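Local coordinates for protein putative NADPH:quinone reductase (Bacillus thuringiensis, PDB 3GMS) that is of unknown function but probably reduces quinones or similar substrates with NADPH, as a member of the medium-chain dehydrogenase/reductase family, at residues L7-K12 / Q21-N26; L149-G154 / D219-P224. All coordinates share one frame; numbering follows the deposited sequence.

Interaction 1: L7-K12 / Q21-N26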
loop_
_atom_site.group_PDB
_atom_site.type_symbol
_atom_site.label_atom_id
_atom_site.label_comp_id
_atom_site.label_asym_id
_atom_site.label_seq_id
_atom_site.Cartn_x
_atom_site.Cartn_y
_atom_site.Cartn_z
ATOM N N LEU A 7 -16.140 -5.189 -16.115
ATOM C CA LEU A 7 -14.903 -5.569 -15.404
ATOM C C LEU A 7 -13.714 -5.278 -16.260
ATOM O O LEU A 7 -13.824 -5.303 -17.483
ATOM C CB LEU A 7 -14.874 -7.056 -15.070
ATOM C CG LEU A 7 -14.767 -8.090 -16.199
ATOM C CD1 LEU A 7 -13.945 -9.324 -15.784
ATOM C CD2 LEU A 7 -16.160 -8.524 -16.581
ATOM N N ILE A 8 -12.578 -4.999 -15.617
ATOM C CA ILE A 8 -11.302 -4.936 -16.320
ATOM C C ILE A 8 -10.582 -6.261 -16.065
ATOM O O ILE A 8 -10.482 -6.698 -14.918
ATOM C CB ILE A 8 -10.406 -3.771 -15.791
ATOM C CG1 ILE A 8 -11.145 -2.428 -15.857
ATOM C CG2 ILE A 8 -9.101 -3.734 -16.546
ATOM C CD1 ILE A 8 -11.718 -2.088 -17.227
ATOM N N GLN A 9 -10.079 -6.889 -17.129
ATOM C CA GLN A 9 -9.456 -8.198 -17.076
ATOM C C GLN A 9 -8.222 -8.211 -17.979
ATOM O O GLN A 9 -8.179 -7.441 -18.949
ATOM C CB GLN A 9 -10.487 -9.210 -17.619
ATOM C CG GLN A 9 -10.135 -10.610 -17.456
ATOM C CD GLN A 9 -11.348 -11.479 -17.162
ATOM O OE1 GLN A 9 -11.494 -11.969 -16.053
ATOM N NE2 GLN A 9 -12.200 -11.697 -18.158
ATOM N N PHE A 10 -7.227 -9.033 -17.645
ATOM C CA PHE A 10 -6.142 -9.382 -18.568
ATOM C C PHE A 10 -6.052 -10.887 -18.662
ATOM O O PHE A 10 -6.218 -11.591 -17.668
ATOM C CB PHE A 10 -4.774 -8.800 -18.177
ATOM C CG PHE A 10 -4.339 -9.113 -16.751
ATOM C CD1 PHE A 10 -3.355 -10.055 -16.508
ATOM C CD2 PHE A 10 -4.894 -8.416 -15.669
ATOM C CE1 PHE A 10 -2.944 -10.347 -15.198
ATOM C CE2 PHE A 10 -4.499 -8.700 -14.357
ATOM C CZ PHE A 10 -3.515 -9.650 -14.121
ATOM N N HIS A 11 -5.787 -11.357 -19.871
ATOM C CA HIS A 11 -5.756 -12.801 -20.167
ATOM C C HIS A 11 -4.326 -13.301 -20.299
ATOM O O HIS A 11 -4.097 -14.501 -20.252
ATOM C CB HIS A 11 -6.554 -13.103 -21.435
ATOM C CG HIS A 11 -7.999 -12.749 -21.333
ATOM N ND1 HIS A 11 -8.984 -13.685 -21.096
ATOM C CD2 HIS A 11 -8.630 -11.557 -21.437
ATOM C CE1 HIS A 11 -10.156 -13.080 -21.043
ATOM N NE2 HIS A 11 -9.970 -11.790 -21.258
ATOM N N LYS A 12 -3.378 -12.375 -20.434
ATOM C CA LYS A 12 -1.966 -12.696 -20.429
ATOM C C LYS A 12 -1.245 -11.648 -19.595
ATOM O O LYS A 12 -1.743 -10.513 -19.442
ATOM C CB LYS A 12 -1.382 -12.662 -21.867
ATOM C CG LYS A 12 -2.075 -13.562 -22.864
ATOM C CD LYS A 12 -1.162 -13.647 -24.099
ATOM C CE LYS A 12 -1.686 -14.655 -25.115
ATOM N NZ LYS A 12 -2.886 -14.152 -25.851
ATOM N N GLN A 21 -8.205 -5.364 -20.727
ATOM C CA GLN A 21 -9.412 -5.283 -21.572
ATOM C C GLN A 21 -10.631 -4.877 -20.768
ATOM O O GLN A 21 -10.767 -5.259 -19.593
ATOM C CB GLN A 21 -9.723 -6.627 -22.243
ATOM C CG GLN A 21 -8.554 -7.271 -22.936
ATOM C CD GLN A 21 -8.987 -8.333 -23.944
ATOM O OE1 GLN A 21 -8.503 -8.347 -25.074
ATOM N NE2 GLN A 21 -9.904 -9.216 -23.540
ATOM N N VAL A 22 -11.520 -4.109 -21.389
ATOM C CA VAL A 22 -12.792 -3.793 -20.763
ATOM C C VAL A 22 -13.819 -4.824 -21.229
ATOM O O VAL A 22 -14.014 -4.973 -22.445
ATOM C CB VAL A 22 -13.270 -2.371 -21.154
ATOM C CG1 VAL A 22 -14.620 -2.087 -20.544
ATOM C CG2 VAL A 22 -12.231 -1.318 -20.775
ATOM N N GLU A 23 -14.463 -5.536 -20.295
ATOM C CA GLU A 23 -15.349 -6.645 -20.632
ATOM C C GLU A 23 -16.592 -6.641 -19.744
ATOM O O GLU A 23 -16.706 -5.825 -18.842
ATOM C CB GLU A 23 -14.618 -8.007 -20.482
ATOM C CG GLU A 23 -13.368 -8.197 -21.386
ATOM C CD GLU A 23 -12.581 -9.474 -21.082
ATOM O OE1 GLU A 23 -13.100 -10.349 -20.369
ATOM O OE2 GLU A 23 -11.436 -9.610 -21.541
ATOM N N TYR A 24 -17.525 -7.562 -20.004
ATOM C CA TYR A 24 -18.745 -7.677 -19.235
ATOM C C TYR A 24 -18.939 -9.129 -18.873
ATOM O O TYR A 24 -18.519 -10.018 -19.613
ATOM C CB TYR A 24 -19.957 -7.226 -20.051
ATOM C CG TYR A 24 -19.978 -5.754 -20.366
ATOM C CD1 TYR A 24 -20.587 -4.849 -19.487
ATOM C CD2 TYR A 24 -19.382 -5.267 -21.533
ATOM C CE1 TYR A 24 -20.606 -3.503 -19.758
ATOM C CE2 TYR A 24 -19.383 -3.913 -21.815
ATOM C CZ TYR A 24 -20.002 -3.038 -20.922
ATOM O OH TYR A 24 -20.022 -1.696 -21.185
ATOM N N LYS A 25 -19.544 -9.380 -17.723
ATOM C CA LYS A 25 -19.796 -10.753 -17.298
ATOM C C LYS A 25 -21.184 -10.865 -16.725
ATOM O O LYS A 25 -21.709 -9.905 -16.154
ATOM C CB LYS A 25 -18.782 -11.219 -16.241
ATOM C CG LYS A 25 -18.972 -10.594 -14.829
ATOM C CD LYS A 25 -17.796 -10.886 -13.888
ATOM C CE LYS A 25 -18.121 -10.537 -12.413
ATOM N NZ LYS A 25 -16.874 -10.614 -11.586
ATOM N N ASN A 26 -21.775 -12.049 -16.856
ATOM C CA ASN A 26 -22.999 -12.310 -16.136
ATOM C C ASN A 26 -22.764 -12.457 -14.635
ATOM O O ASN A 26 -21.773 -13.014 -14.233
ATOM C CB ASN A 26 -23.699 -13.552 -16.690
ATOM C CG ASN A 26 -25.125 -13.617 -16.249
ATOM O OD1 ASN A 26 -25.511 -14.498 -15.478
ATOM N ND2 ASN A 26 -25.906 -12.629 -16.660
#

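Interaction 2: L149-G154 / D219-P224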
loop_
_atom_site.group_PDB
_atom_site.type_symbol
_atom_site.label_atom_id
_atom_site.label_comp_id
_atom_site.label_asym_id
_atom_site.label_seq_id
_atom_site.Cartn_x
_atom_site.Cartn_y
_atom_site.Cartn_z
ATOM N N LEU A 149 14.939 4.455 9.207
ATOM C CA LEU A 149 15.252 4.889 7.832
ATOM C C LEU A 149 14.190 4.322 6.882
ATOM O O LEU A 149 13.851 3.125 6.967
ATOM C CB LEU A 149 16.587 4.334 7.380
ATOM C CG LEU A 149 17.798 4.573 8.323
ATOM C CD1 LEU A 149 19.065 3.999 7.728
ATOM C CD2 LEU A 149 17.978 6.086 8.599
ATOM N N VAL A 150 13.699 5.162 5.967
ATOM C CA VAL A 150 12.762 4.705 4.919
ATOM C C VAL A 150 13.216 5.301 3.590
ATOM O O VAL A 150 13.239 6.534 3.440
ATOM C CB VAL A 150 11.327 5.152 5.219
ATOM C CG1 VAL A 150 10.368 4.656 4.075
ATOM C CG2 VAL A 150 10.845 4.589 6.585
ATOM N N ASN A 151 13.584 4.459 2.642
ATOM C CA ASN A 151 13.896 4.970 1.315
ATOM C C ASN A 151 12.683 5.023 0.379
ATOM O O ASN A 151 11.572 4.590 0.743
ATOM C CB ASN A 151 15.120 4.256 0.694
ATOM C CG ASN A 151 14.864 2.773 0.368
ATOM O OD1 ASN A 151 13.747 2.340 0.363
ATOM N ND2 ASN A 151 15.920 2.017 0.091
ATOM N N ALA A 152 12.892 5.526 -0.839
ATOM C CA ALA A 152 11.770 5.883 -1.739
ATOM C C ALA A 152 10.658 6.619 -0.965
ATOM O O ALA A 152 9.463 6.366 -1.156
ATOM C CB ALA A 152 11.226 4.606 -2.464
ATOM N N CYS A 153 11.065 7.543 -0.089
ATOM C CA CYS A 153 10.163 8.067 0.909
ATOM C C CYS A 153 9.218 9.112 0.330
ATOM O O CYS A 153 8.277 9.521 0.991
ATOM C CB CYS A 153 10.919 8.597 2.122
ATOM S SG CYS A 153 10.002 8.558 3.703
ATOM N N GLY A 154 9.453 9.523 -0.906
ATOM C CA GLY A 154 8.502 10.427 -1.581
ATOM C C GLY A 154 7.221 9.715 -2.033
ATOM O O GLY A 154 6.291 10.346 -2.512
ATOM N N ASP A 219 13.307 -0.814 3.286
ATOM C CA ASP A 219 13.769 -0.717 1.898
ATOM C C ASP A 219 12.659 -1.082 0.898
ATOM O O ASP A 219 12.062 -2.171 0.985
ATOM C CB ASP A 219 14.986 -1.621 1.744
ATOM C CG ASP A 219 15.502 -1.725 0.303
ATOM O OD1 ASP A 219 15.488 -0.736 -0.451
ATOM O OD2 ASP A 219 15.978 -2.824 -0.048
ATOM N N SER A 220 12.410 -0.155 -0.022
ATOM C CA SER A 220 11.471 -0.334 -1.128
ATOM C C SER A 220 12.191 -0.558 -2.456
ATOM O O SER A 220 11.557 -0.891 -3.451
ATOM C CB SER A 220 10.568 0.909 -1.267
ATOM O OG SER A 220 9.747 1.032 -0.131
ATOM N N ILE A 221 13.514 -0.372 -2.471
ATOM C CA ILE A 221 14.264 -0.301 -3.729
ATOM C C ILE A 221 15.116 -1.518 -4.030
ATOM O O ILE A 221 15.116 -2.013 -5.161
ATOM C CB ILE A 221 15.212 0.952 -3.732
ATOM C CG1 ILE A 221 14.405 2.238 -3.479
ATOM C CG2 ILE A 221 15.995 1.052 -5.066
ATOM C CD1 ILE A 221 15.290 3.532 -3.401
ATOM N N GLY A 222 15.850 -1.997 -3.030
ATOM C CA GLY A 222 16.781 -3.115 -3.253
ATOM C C GLY A 222 18.104 -2.695 -3.892
ATOM O O GLY A 222 18.431 -1.497 -3.939
ATOM N N GLY A 223 18.853 -3.688 -4.392
ATOM C CA GLY A 223 20.159 -3.463 -5.038
ATOM C C GLY A 223 21.132 -2.681 -4.160
ATOM O O GLY A 223 21.082 -2.784 -2.930
ATOM N N PRO A 224 22.014 -1.882 -4.792
ATOM C CA PRO A 224 22.982 -1.029 -4.088
ATOM C C PRO A 224 22.368 -0.057 -3.074
ATOM O O PRO A 224 22.930 0.136 -1.986
ATOM C CB PRO A 224 23.643 -0.245 -5.234
ATOM C CG PRO A 224 23.564 -1.160 -6.393
ATOM C CD PRO A 224 22.226 -1.848 -6.254
HETATM O O HOH W 1 11.027 2.210 1.848
#

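Interaction 1: L7-K12 / Q21-N26
L7 and E23 face each other as an antiparallel hydrogen-bonded pair, and with Q21 they bury more surface than any other residues of this contact. Their backbones are joined twice: L7 N donates to E23 O at 2.9 Å, and E23 N returns a bond to L7 O. One step along, I8 and V22 form the non-hydrogen-bonded pair, its CA atoms 4.8 Å apart, with I8 CD1 touching V22 CG2 on the face opposite L7, Q9, Q21 and E23. Q9 and Q21 close the register with a second reciprocal pair of backbone bonds.

The side chain of L7 reaches past its own partner. With CG set between the backbone N and the carbonyl carbon (chi1 68°), its CD2 branch lies against the Y24–K25 backbone and alongside the aliphatic stem of K25, 3.8 Å from K25 CB. The ammonium end of K25 runs on to Q100, to which it is hydrogen-bonded.

E23, extended beyond CG, brings its carboxylate to the edge of the H11 ring and to the Q9 amide. H11 NE2 donates to E23 OE2 over 2.6 Å on the syn lone pair, almost exactly in the plane of the imidazole, and ring and carboxylate are nearly coplanar, 25° apart. Q21 NE2 lies on the anti side, 2.5 Å from E23 OE2, a distance so short that its exact value is doubtful. Q9 NE2 stands 2.7 Å from E23 OE1, on its syn side but 34° out of the carboxylate plane, in a bond also bent at its hydrogen. Three donors thus grip one carboxylate and fix its rotation; the arrangement probably favours its ionised form.

This is a two-stranded antiparallel ribbon at the N terminus, its strands linked through helix 16-19, with one face bearing a polar cluster that includes a His-carboxylate hydrogen bond.

Interaction 2: L149-G154 / D219-P224
N151 meets D219 and S220 through both ends of its carboxamide, and these hydrogen bonds carry the contact. S220 N donates to N151 OD1 at 2.9 Å, nearly straight and on a lone pair in the carbonyl plane. From the other end N151 ND2 donates to D219 OD1 over 2.8 Å at 176°; the acceptor lies in the amide plane, although the donor reaches the anti side of the carboxylate from 28° out of its plane. With CG held between the backbone N and the carbonyl carbon (chi1 67°), the amide bridges the two segments, and the paired bonds fix which end is oxygen and which is nitrogen.

D219 OD1 is also the acceptor of a turn within its own segment. I221 N, 2.8 Å from D219 OD1, comes from above the carboxylate plane, making an Asx turn, while G222 N bonds to OD1 from the syn side at 2.9 Å. Three donors therefore converge on one buried oxygen, which would be expected to stabilise the carboxylate anion.

Water adds a bridge, lying 2.7 Å from N151 O, to which it donates, and hydrogen-bonded to S220 OG.

Apolar contacts are lighter. A152 CB rests 3.9 Å from S220 CB and also meets I221 CG1, while I221 CD1 lies against the carboxamide of N151.

The contact joins the C-terminal ends of adjacent parallel strands 147-150 and 214-219. L229 of helix 223-231 packs on N151 and D219, and V175 of strand 171-176 touches N151 within the Rossmann-type sheet.

How the interactions relate
From the N terminus, the chain first closes interaction 1, a short loop in which helix 16-19 lies between the paired strands 4-10 and 20-26. It then lays down most of the mixed sheet, which strands 301-306 and 326-330 complete near the C terminus, before entering the parallel sheet, where interaction 2 closes a longer excursion: strand 147-150 leads through strands 171-176 and 192-195 and their helices before the chain returns at strand 214-219. They run in series, neither nested nor crossed; the centres of interactions 1 and 2 lie about 34 Å apart. Interaction 1 thus ties together a peripheral ribbon, whereas 149-154 with 219-224 knits neighbouring strand ends inside the Rossmann-type fold.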